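Local coordinates for glucose-6-phosphate isomerase (Plasmodium falciparum, PDB 3QKI), which probably catalyses the reversible isomerisation of alpha-D-glucose 6-phosphate to beta-D-fructose 6-phosphate, an early step of glycolysis, at residues 344-349 with 353-358; 442-447 with 534-539; 91-96 with 540-545. One frame throughout, in Å; residues are numbered along the deposited sequence.

In the fold
Helix 523-543 runs through the whole set: interactions 2 and 3 lie on successive parts of it, and interaction 1 packs against it through Phe-347 and Pro-357, which touch Ser-535. Interaction 2 is the most central, its centre about 10 Å from that of the chain against about 19 and 20 Å for interactions 1 and 3; it is a buried ion pair between that helix and a sheet strand. Interaction 1, largely buried, closes the short turn between helices 330-349 and 356-371 with directed hydrogen bonds; interaction 3, partly buried, combines a CH-pi contact with water bridges. Phe-347 of interaction 1 also meets Val-94 of interaction 3, so helices 330-349, 90-99 and 523-543 share one apolar seam.

Interaction 1 of 3, residues 344-349 with 353-358; sequences DEHFLH and KENIPV
Asn-355 ND2 donates to Phe-347 O at 2.8 Å, with the carbonyl oxygen nearly in the amide plane but the donor tilted 34° from the plane of the carbonyl. This oxygen belongs to the last turn of helix 330-349, and the same amide nitrogen also bonds Ala-350 O, just beyond that helix. The other half of the amide faces the next helix: Asn-355 OD1 accepts a weak capping bond of 3.4 Å from Val-358 N. Asparagine suits the place because it donates to one helix end and accepts from the other.

His-346 NE2 accepts from Ile-356 N at 3.0 Å, close to the imidazole plane; as an acceptor, NE2 carries no proton here. With CG anti to the backbone N (chi1 171°), the ring extends across the gap and satisfies the amide of the first residue in helix 356-371. Pro-357 follows, well placed in a first turn where no intrahelical N-H is required, and its CD lies 3.7 Å from His-346 CD2 at the ring edge. Phe-61 stacks on the imidazole.

Further in, Val-358 CG2 meets the edge of the Phe-347 ring at CE1, 3.8 Å away, and Pro-357 CB is 4.0 Å from Phe-347 CD1. The whole is an N-capped start of helix 356-371, its capping asparagine bonded back to the end of helix 330-349 across a short connecting turn.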
loop_
_atom_site.group_PDB
_atom_site.type_symbol
_atom_site.label_atom_id
_atom_site.label_comp_id
_atom_site.label_asym_id
_atom_site.label_seq_id
_atom_site.Cartn_x
_atom_site.Cartn_y
_atom_site.Cartn_z
ATOM N N ASP A 344 -18.367 19.878 2.471
ATOM C CA ASP A 344 -17.679 21.160 2.640
ATOM C C ASP A 344 -18.543 22.109 3.496
ATOM O O ASP A 344 -18.023 22.731 4.433
ATOM C CB ASP A 344 -17.396 21.853 1.298
ATOM C CG ASP A 344 -16.341 21.200 0.427
ATOM O OD1 ASP A 344 -15.589 20.326 0.938
ATOM O OD2 ASP A 344 -16.319 21.494 -0.788
ATOM N N GLU A 345 -19.852 22.205 3.172
ATOM C CA GLU A 345 -20.821 23.061 3.887
ATOM C C GLU A 345 -20.959 22.666 5.347
ATOM O O GLU A 345 -21.007 23.533 6.224
ATOM C CB GLU A 345 -22.192 23.048 3.185
ATOM C CG GLU A 345 -22.176 23.752 1.839
ATOM C CD GLU A 345 -22.232 25.267 1.923
ATOM O OE1 GLU A 345 -23.276 25.792 2.364
ATOM O OE2 GLU A 345 -21.249 25.929 1.519
ATOM N N HIS A 346 -20.958 21.349 5.617
ATOM C CA HIS A 346 -21.010 20.808 6.971
ATOM C C HIS A 346 -19.732 21.224 7.717
ATOM O O HIS A 346 -19.802 21.751 8.836
ATOM C CB HIS A 346 -21.120 19.260 6.932
ATOM C CG HIS A 346 -20.952 18.627 8.264
ATOM N ND1 HIS A 346 -21.975 18.636 9.204
ATOM C CD2 HIS A 346 -19.869 18.016 8.800
ATOM C CE1 HIS A 346 -21.495 18.021 10.273
ATOM N NE2 HIS A 346 -20.230 17.628 10.080
ATOM N N PHE A 347 -18.575 21.014 7.083
ATOM C CA PHE A 347 -17.282 21.368 7.672
ATOM C C PHE A 347 -17.212 22.869 8.054
ATOM O O PHE A 347 -16.757 23.224 9.144
ATOM C CB PHE A 347 -16.156 21.019 6.685
ATOM C CG PHE A 347 -14.750 21.392 7.103
ATOM C CD1 PHE A 347 -14.297 21.138 8.400
ATOM C CD2 PHE A 347 -13.847 21.883 6.177
ATOM C CE1 PHE A 347 -12.988 21.442 8.769
ATOM C CE2 PHE A 347 -12.523 22.148 6.535
ATOM C CZ PHE A 347 -12.089 21.895 7.815
ATOM N N LEU A 348 -17.669 23.737 7.154
ATOM C CA LEU A 348 -17.621 25.172 7.395
ATOM C C LEU A 348 -18.606 25.636 8.472
ATOM O O LEU A 348 -18.249 26.473 9.314
ATOM C CB LEU A 348 -17.904 25.916 6.077
ATOM C CG LEU A 348 -17.981 27.449 6.132
ATOM C CD1 LEU A 348 -16.613 28.067 6.487
ATOM C CD2 LEU A 348 -18.467 28.010 4.793
ATOM N N HIS A 349 -19.849 25.159 8.399
ATOM C CA HIS A 349 -20.937 25.636 9.242
ATOM C C HIS A 349 -21.243 24.909 10.548
ATOM O O HIS A 349 -21.703 25.571 11.485
ATOM C CB HIS A 349 -22.212 25.815 8.407
ATOM C CG HIS A 349 -22.063 26.808 7.300
ATOM N ND1 HIS A 349 -21.910 28.162 7.558
ATOM C CD2 HIS A 349 -22.025 26.615 5.965
ATOM C CE1 HIS A 349 -21.798 28.743 6.369
ATOM N NE2 HIS A 349 -21.886 27.858 5.383
ATOM N N LYS A 353 -18.531 20.745 18.142
ATOM C CA LYS A 353 -18.935 19.526 18.851
ATOM C C LYS A 353 -19.759 18.563 17.959
ATOM O O LYS A 353 -19.889 17.381 18.294
ATOM C CB LYS A 353 -19.680 19.884 20.158
ATOM C CG LYS A 353 -21.010 20.593 19.934
ATOM C CD LYS A 353 -21.829 20.752 21.221
ATOM C CE LYS A 353 -23.144 21.481 20.991
ATOM N NZ LYS A 353 -22.954 22.911 20.589
ATOM N N GLU A 354 -20.297 19.075 16.839
ATOM C CA GLU A 354 -21.135 18.330 15.913
ATOM C C GLU A 354 -20.507 18.278 14.510
ATOM O O GLU A 354 -21.141 17.812 13.557
ATOM C CB GLU A 354 -22.559 18.936 15.859
ATOM C CG GLU A 354 -23.307 18.960 17.187
ATOM C CD GLU A 354 -23.460 17.649 17.945
ATOM O OE1 GLU A 354 -23.729 16.603 17.307
ATOM O OE2 GLU A 354 -23.324 17.674 19.191
ATOM N N ASN A 355 -19.256 18.731 14.402
ATOM C CA ASN A 355 -18.530 18.827 13.143
ATOM C C ASN A 355 -17.666 17.564 12.929
ATOM O O ASN A 355 -16.616 17.390 13.564
ATOM C CB ASN A 355 -17.713 20.117 13.160
ATOM C CG ASN A 355 -17.180 20.524 11.821
ATOM O OD1 ASN A 355 -16.589 19.716 11.082
ATOM N ND2 ASN A 355 -17.331 21.810 11.504
ATOM N N ILE A 356 -18.141 16.674 12.063
ATOM C CA ILE A 356 -17.521 15.368 11.783
ATOM C C ILE A 356 -16.020 15.436 11.381
ATOM O O ILE A 356 -15.205 14.838 12.087
ATOM C CB ILE A 356 -18.422 14.488 10.872
ATOM C CG1 ILE A 356 -19.659 14.039 11.647
ATOM C CG2 ILE A 356 -17.661 13.264 10.314
ATOM C CD1 ILE A 356 -20.821 13.579 10.795
ATOM N N PRO A 357 -15.604 16.204 10.349
ATOM C CA PRO A 357 -14.152 16.276 10.040
ATOM C C PRO A 357 -13.323 16.885 11.176
ATOM O O PRO A 357 -12.172 16.501 11.375
ATOM C CB PRO A 357 -14.092 17.177 8.805
ATOM C CG PRO A 357 -15.484 17.255 8.277
ATOM C CD PRO A 357 -16.407 16.997 9.386
ATOM N N VAL A 358 -13.901 17.862 11.918
ATOM C CA VAL A 358 -13.193 18.482 13.032
ATOM C C VAL A 358 -12.959 17.456 14.155
ATOM O O VAL A 358 -11.827 17.345 14.652
ATOM C CB VAL A 358 -13.886 19.782 13.527
ATOM C CG1 VAL A 358 -13.331 20.216 14.893
ATOM C CG2 VAL A 358 -13.717 20.904 12.496
#

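Interaction 2 of 3, residues 442-447 with 534-539; sequences PVELIG and ESRIVA
Glu-444 and Arg-536 form a buried salt bridge inside the alpha-beta-alpha sandwich of the second sugar isomerase (SIS) domain, joining strand 443-448 to helix 523-543. The strand lies within a mixed sheet, hydrogen-bonded to neighbours on both sides, while the helix stands well back from it: even the nearest CA atoms, those of Glu-444 and Arg-536, are 12.7 Å apart. Two long side chains coming from opposite directions span the distance.

The ionic contact is an end-on, two-pronged grip. Arg-536 NH1 donates to Glu-444 OE1 at 2.9 Å and Arg-536 NH2 to Glu-444 OE2 at 2.8 Å, each oxygen using its syn lone pair. The carboxylate and guanidinium planes are only 24° apart, so the paired bonds restrict rotation of both groups. A weak third hydrogen bond, Arg-536 NH1 to Glu-444 OE2 at 3.2 Å, adds to the grip. Glu-444 reaches straight from the strand with its chain extended beyond CG, whereas Arg-536 bends at its second torsion (chi2 -99°) to present the guanidinium end to the acid.

Hydrogen bonds and a second charge complete the surroundings. Glu-444 OE1 is also bonded to the hydroxyl of Tyr-533, and Arg-536 NH2 to Ser-364 OG on helix 356-371. Glutamate and arginine suit this interior because each carries several polar atoms that can be satisfied at once; the guanidinium probably stabilises the charged form of the buried Glu-444, while Glu-540 helps to balance the positive charge. Arg-536 NE makes this further salt bridge with Glu-540 OE1, one turn along its own helix.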
loop_
_atom_site.group_PDB
_atom_site.type_symbol
_atom_site.label_atom_id
_atom_site.label_comp_id
_atom_site.label_asym_id
_atom_site.label_seq_id
_atom_site.Cartn_x
_atom_site.Cartn_y
_atom_site.Cartn_z
ATOM N N PRO A 442 -3.810 3.244 15.856
ATOM C CA PRO A 442 -5.220 3.658 15.706
ATOM C C PRO A 442 -5.711 3.336 14.295
ATOM O O PRO A 442 -4.996 3.569 13.324
ATOM C CB PRO A 442 -5.162 5.176 15.935
ATOM C CG PRO A 442 -3.958 5.349 16.817
ATOM C CD PRO A 442 -2.964 4.383 16.260
ATOM N N VAL A 443 -6.896 2.762 14.186
ATOM C CA VAL A 443 -7.445 2.359 12.896
ATOM C C VAL A 443 -8.682 3.189 12.538
ATOM O O VAL A 443 -9.415 3.650 13.421
ATOM C CB VAL A 443 -7.718 0.825 12.783
ATOM C CG1 VAL A 443 -6.472 -0.010 13.040
ATOM C CG2 VAL A 443 -8.865 0.355 13.680
ATOM N N GLU A 444 -8.912 3.347 11.232
ATOM C CA GLU A 444 -10.094 4.015 10.707
ATOM C C GLU A 444 -10.719 2.994 9.748
ATOM O O GLU A 444 -10.118 2.654 8.726
ATOM C CB GLU A 444 -9.723 5.344 10.026
ATOM C CG GLU A 444 -9.252 6.380 11.029
ATOM C CD GLU A 444 -8.722 7.709 10.514
ATOM O OE1 GLU A 444 -9.087 8.112 9.388
ATOM O OE2 GLU A 444 -7.980 8.377 11.272
ATOM N N LEU A 445 -11.847 2.411 10.174
ATOM C CA LEU A 445 -12.593 1.383 9.442
ATOM C C LEU A 445 -13.753 2.028 8.712
ATOM O O LEU A 445 -14.471 2.861 9.294
ATOM C CB LEU A 445 -13.096 0.264 10.370
ATOM C CG LEU A 445 -12.086 -0.392 11.360
ATOM C CD1 LEU A 445 -12.723 -1.536 12.105
ATOM C CD2 LEU A 445 -10.893 -0.936 10.659
ATOM N N ILE A 446 -13.879 1.706 7.404
ATOM C CA ILE A 446 -14.905 2.261 6.517
ATOM C C ILE A 446 -15.690 1.092 5.949
ATOM O O ILE A 446 -15.092 0.140 5.439
ATOM C CB ILE A 446 -14.282 3.181 5.421
ATOM C CG1 ILE A 446 -13.518 4.345 6.081
ATOM C CG2 ILE A 446 -15.373 3.718 4.476
ATOM C CD1 ILE A 446 -12.369 4.918 5.282
ATOM N N GLY A 447 -17.008 1.118 6.139
ATOM C CA GLY A 447 -17.870 0.036 5.692
ATOM C C GLY A 447 -19.158 0.553 5.104
ATOM O O GLY A 447 -19.526 1.715 5.343
ATOM N N GLU A 534 -10.360 15.445 3.072
ATOM C CA GLU A 534 -9.732 16.738 2.707
ATOM C C GLU A 534 -10.001 17.752 3.848
ATOM O O GLU A 534 -9.079 18.434 4.297
ATOM C CB GLU A 534 -10.294 17.295 1.379
ATOM C CG GLU A 534 -9.867 16.543 0.122
ATOM C CD GLU A 534 -10.343 17.173 -1.179
ATOM O OE1 GLU A 534 -11.210 18.079 -1.129
ATOM O OE2 GLU A 534 -9.820 16.793 -2.251
ATOM N N SER A 535 -11.236 17.764 4.372
ATOM C CA SER A 535 -11.623 18.636 5.490
ATOM C C SER A 535 -10.847 18.266 6.758
ATOM O O SER A 535 -10.316 19.156 7.415
ATOM C CB SER A 535 -13.121 18.562 5.741
ATOM O OG SER A 535 -13.860 18.916 4.588
ATOM N N ARG A 536 -10.749 16.957 7.083
ATOM C CA ARG A 536 -10.018 16.475 8.253
ATOM C C ARG A 536 -8.572 16.932 8.223
ATOM O O ARG A 536 -8.080 17.403 9.242
ATOM C CB ARG A 536 -10.119 14.926 8.361
ATOM C CG ARG A 536 -9.352 14.291 9.524
ATOM C CD ARG A 536 -8.020 13.751 9.034
ATOM N NE ARG A 536 -7.320 12.911 10.014
ATOM C CZ ARG A 536 -7.533 11.607 10.170
ATOM N NH1 ARG A 536 -8.460 10.986 9.454
ATOM N NH2 ARG A 536 -6.828 10.918 11.054
ATOM N N ILE A 537 -7.891 16.801 7.053
ATOM C CA ILE A 537 -6.490 17.217 6.899
ATOM C C ILE A 537 -6.296 18.727 7.065
ATOM O O ILE A 537 -5.367 19.153 7.761
ATOM C CB ILE A 537 -5.848 16.600 5.633
ATOM C CG1 ILE A 537 -5.575 15.082 5.863
ATOM C CG2 ILE A 537 -4.597 17.326 5.179
ATOM C CD1 ILE A 537 -4.820 14.685 7.252
ATOM N N VAL A 538 -7.202 19.524 6.488
ATOM C CA VAL A 538 -7.174 20.975 6.615
ATOM C C VAL A 538 -7.350 21.364 8.115
ATOM O O VAL A 538 -6.567 22.159 8.624
ATOM C CB VAL A 538 -8.219 21.652 5.686
ATOM C CG1 VAL A 538 -8.479 23.100 6.092
ATOM C CG2 VAL A 538 -7.791 21.558 4.226
ATOM N N ALA A 539 -8.320 20.749 8.816
ATOM C CA ALA A 539 -8.571 21.017 10.238
ATOM C C ALA A 539 -7.358 20.619 11.062
ATOM O O ALA A 539 -6.951 21.373 11.943
ATOM C CB ALA A 539 -9.801 20.259 10.724
#

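Interaction 3 of 3, residues 91-96 with 540-545; sequences KKKVEK and EGFLLN
Lys-93 CB rests over one face of the Phe-542 ring, 3.6 Å from its centroid and only 4° off the ring normal, a CH-pi contact almost perfectly centred. The lysine is extended beyond CG, so its aliphatic chain runs on obliquely past the ring, Lys-93 CD approaching Phe-542 CD1 at 3.9 Å. Lysine suits a half-buried position of this kind: its methylenes cover an aromatic face while its ammonium group continues to a wetter margin. Phe-542 projects from its helix toward this neighbour, with CG anti to the carbonyl carbon (chi1 -68°). Val-94 adds a looser apolar touch, its CG2 4.2 Å from Phe-542 CD2.

The ammonium end meets the other segment through water. One water accepts from Lys-93 NZ at 2.8 Å and donates to both Phe-542 O and Asn-545 OD1; a second donates to Asn-545 OD1 at 2.7 Å but is held only weakly by the lysine. Lys-93 NZ also bonds directly to Val-88 O, ahead of its own helix. The positive group therefore sits near the carbonyl end of helix 523-543, where it would probably be favoured by the helix dipole.

Asn-545, a residue type that tolerates left-handed backbone angles, has phi 57° and turns the chain out of the helix. The site is a Schellman motif at the helix C-terminus, flanked by helix 90-99.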
loop_
_atom_site.group_PDB
_atom_site.type_symbol
_atom_site.label_atom_id
_atom_site.label_comp_id
_atom_site.label_asym_id
_atom_site.label_seq_id
_atom_site.Cartn_x
_atom_site.Cartn_y
_atom_site.Cartn_z
ATOM N N LYS A 91 -12.170 27.516 13.730
ATOM C CA LYS A 91 -13.289 27.993 12.905
ATOM C C LYS A 91 -12.937 29.253 12.108
ATOM O O LYS A 91 -13.312 29.360 10.943
ATOM C CB LYS A 91 -14.568 28.179 13.721
ATOM C CG LYS A 91 -15.342 26.877 13.860
ATOM C CD LYS A 91 -16.838 27.098 14.045
ATOM C CE LYS A 91 -17.635 27.119 12.754
ATOM N NZ LYS A 91 -17.908 25.747 12.232
ATOM N N LYS A 92 -12.199 30.179 12.718
ATOM C CA LYS A 92 -11.776 31.418 12.058
ATOM C C LYS A 92 -10.870 31.070 10.871
ATOM O O LYS A 92 -11.052 31.613 9.777
ATOM C CB LYS A 92 -11.070 32.306 13.093
ATOM C CG LYS A 92 -10.507 33.641 12.604
ATOM C CD LYS A 92 -9.662 34.278 13.718
ATOM C CE LYS A 92 -8.673 35.304 13.227
ATOM N NZ LYS A 92 -7.329 35.087 13.821
ATOM N N LYS A 93 -9.916 30.138 11.089
ATOM C CA LYS A 93 -8.955 29.698 10.091
ATOM C C LYS A 93 -9.604 28.946 8.938
ATOM O O LYS A 93 -9.253 29.170 7.787
ATOM C CB LYS A 93 -7.831 28.890 10.764
ATOM C CG LYS A 93 -6.932 29.798 11.592
ATOM C CD LYS A 93 -6.076 29.051 12.576
ATOM C CE LYS A 93 -5.167 30.024 13.274
ATOM N NZ LYS A 93 -4.472 29.395 14.410
ATOM N N VAL A 94 -10.564 28.063 9.236
ATOM C CA VAL A 94 -11.297 27.309 8.210
ATOM C C VAL A 94 -12.104 28.292 7.350
ATOM O O VAL A 94 -12.085 28.190 6.115
ATOM C CB VAL A 94 -12.159 26.182 8.833
ATOM C CG1 VAL A 94 -13.164 25.617 7.835
ATOM C CG2 VAL A 94 -11.260 25.069 9.368
ATOM N N GLU A 95 -12.774 29.262 8.002
ATOM C CA GLU A 95 -13.540 30.304 7.317
ATOM C C GLU A 95 -12.653 31.146 6.379
ATOM O O GLU A 95 -13.044 31.351 5.229
ATOM C CB GLU A 95 -14.316 31.175 8.309
ATOM C CG GLU A 95 -15.238 32.177 7.628
ATOM C CD GLU A 95 -16.157 32.947 8.553
ATOM O OE1 GLU A 95 -15.690 33.399 9.626
ATOM O OE2 GLU A 95 -17.336 33.140 8.179
ATOM N N LYS A 96 -11.428 31.544 6.823
ATOM C CA LYS A 96 -10.488 32.301 5.982
ATOM C C LYS A 96 -10.113 31.491 4.732
ATOM O O LYS A 96 -10.033 32.051 3.644
ATOM C CB LYS A 96 -9.212 32.647 6.765
ATOM C CG LYS A 96 -9.373 33.785 7.748
ATOM C CD LYS A 96 -8.210 33.786 8.726
ATOM C CE LYS A 96 -7.364 35.029 8.633
ATOM N NZ LYS A 96 -5.965 34.718 8.234
ATOM N N GLU A 540 -6.751 19.462 10.747
ATOM C CA GLU A 540 -5.619 18.964 11.485
ATOM C C GLU A 540 -4.355 19.828 11.356
ATOM O O GLU A 540 -3.621 19.980 12.339
ATOM C CB GLU A 540 -5.367 17.478 11.190
ATOM C CG GLU A 540 -4.641 16.792 12.326
ATOM C CD GLU A 540 -4.596 15.282 12.266
ATOM O OE1 GLU A 540 -5.224 14.686 11.359
ATOM O OE2 GLU A 540 -3.940 14.690 13.152
ATOM N N GLY A 541 -4.120 20.404 10.170
ATOM C CA GLY A 541 -2.972 21.285 9.943
ATOM C C GLY A 541 -3.060 22.517 10.827
ATOM O O GLY A 541 -2.059 22.920 11.420
ATOM N N PHE A 542 -4.280 23.059 10.997
ATOM C CA PHE A 542 -4.535 24.204 11.877
ATOM C C PHE A 542 -4.384 23.844 13.351
ATOM O O PHE A 542 -3.802 24.626 14.104
ATOM C CB PHE A 542 -5.883 24.885 11.592
ATOM C CG PHE A 542 -5.936 25.598 10.243
ATOM C CD1 PHE A 542 -4.915 26.456 9.847
ATOM C CD2 PHE A 542 -7.032 25.435 9.392
ATOM C CE1 PHE A 542 -4.983 27.137 8.625
ATOM C CE2 PHE A 542 -7.080 26.084 8.151
ATOM C CZ PHE A 542 -6.051 26.926 7.773
ATOM N N LEU A 543 -4.819 22.631 13.744
ATOM C CA LEU A 543 -4.621 22.129 15.116
ATOM C C LEU A 543 -3.111 21.996 15.390
ATOM O O LEU A 543 -2.654 22.344 16.480
ATOM C CB LEU A 543 -5.300 20.758 15.331
ATOM C CG LEU A 543 -6.827 20.685 15.229
ATOM C CD1 LEU A 543 -7.292 19.246 15.420
ATOM C CD2 LEU A 543 -7.510 21.618 16.225
ATOM N N LEU A 544 -2.345 21.503 14.390
ATOM C CA LEU A 544 -0.885 21.324 14.504
ATOM C C LEU A 544 -0.124 22.623 14.358
ATOM O O LEU A 544 1.088 22.652 14.593
ATOM C CB LEU A 544 -0.393 20.337 13.440
ATOM C CG LEU A 544 -0.796 18.875 13.659
ATOM C CD1 LEU A 544 -0.501 18.060 12.432
ATOM C CD2 LEU A 544 -0.115 18.283 14.897
ATOM N N ASN A 545 -0.831 23.682 13.905
ATOM C CA ASN A 545 -0.300 25.007 13.595
ATOM C C ASN A 545 0.819 24.920 12.543
ATOM O O ASN A 545 1.866 25.539 12.688
ATOM C CB ASN A 545 0.160 25.758 14.860
ATOM C CG ASN A 545 0.340 27.226 14.642
ATOM O OD1 ASN A 545 -0.397 27.857 13.884
ATOM N ND2 ASN A 545 1.364 27.791 15.255
HETATM O O HOH W 1 -3.058 27.214 13.411
HETATM O O HOH W 2 -1.479 30.188 13.203
#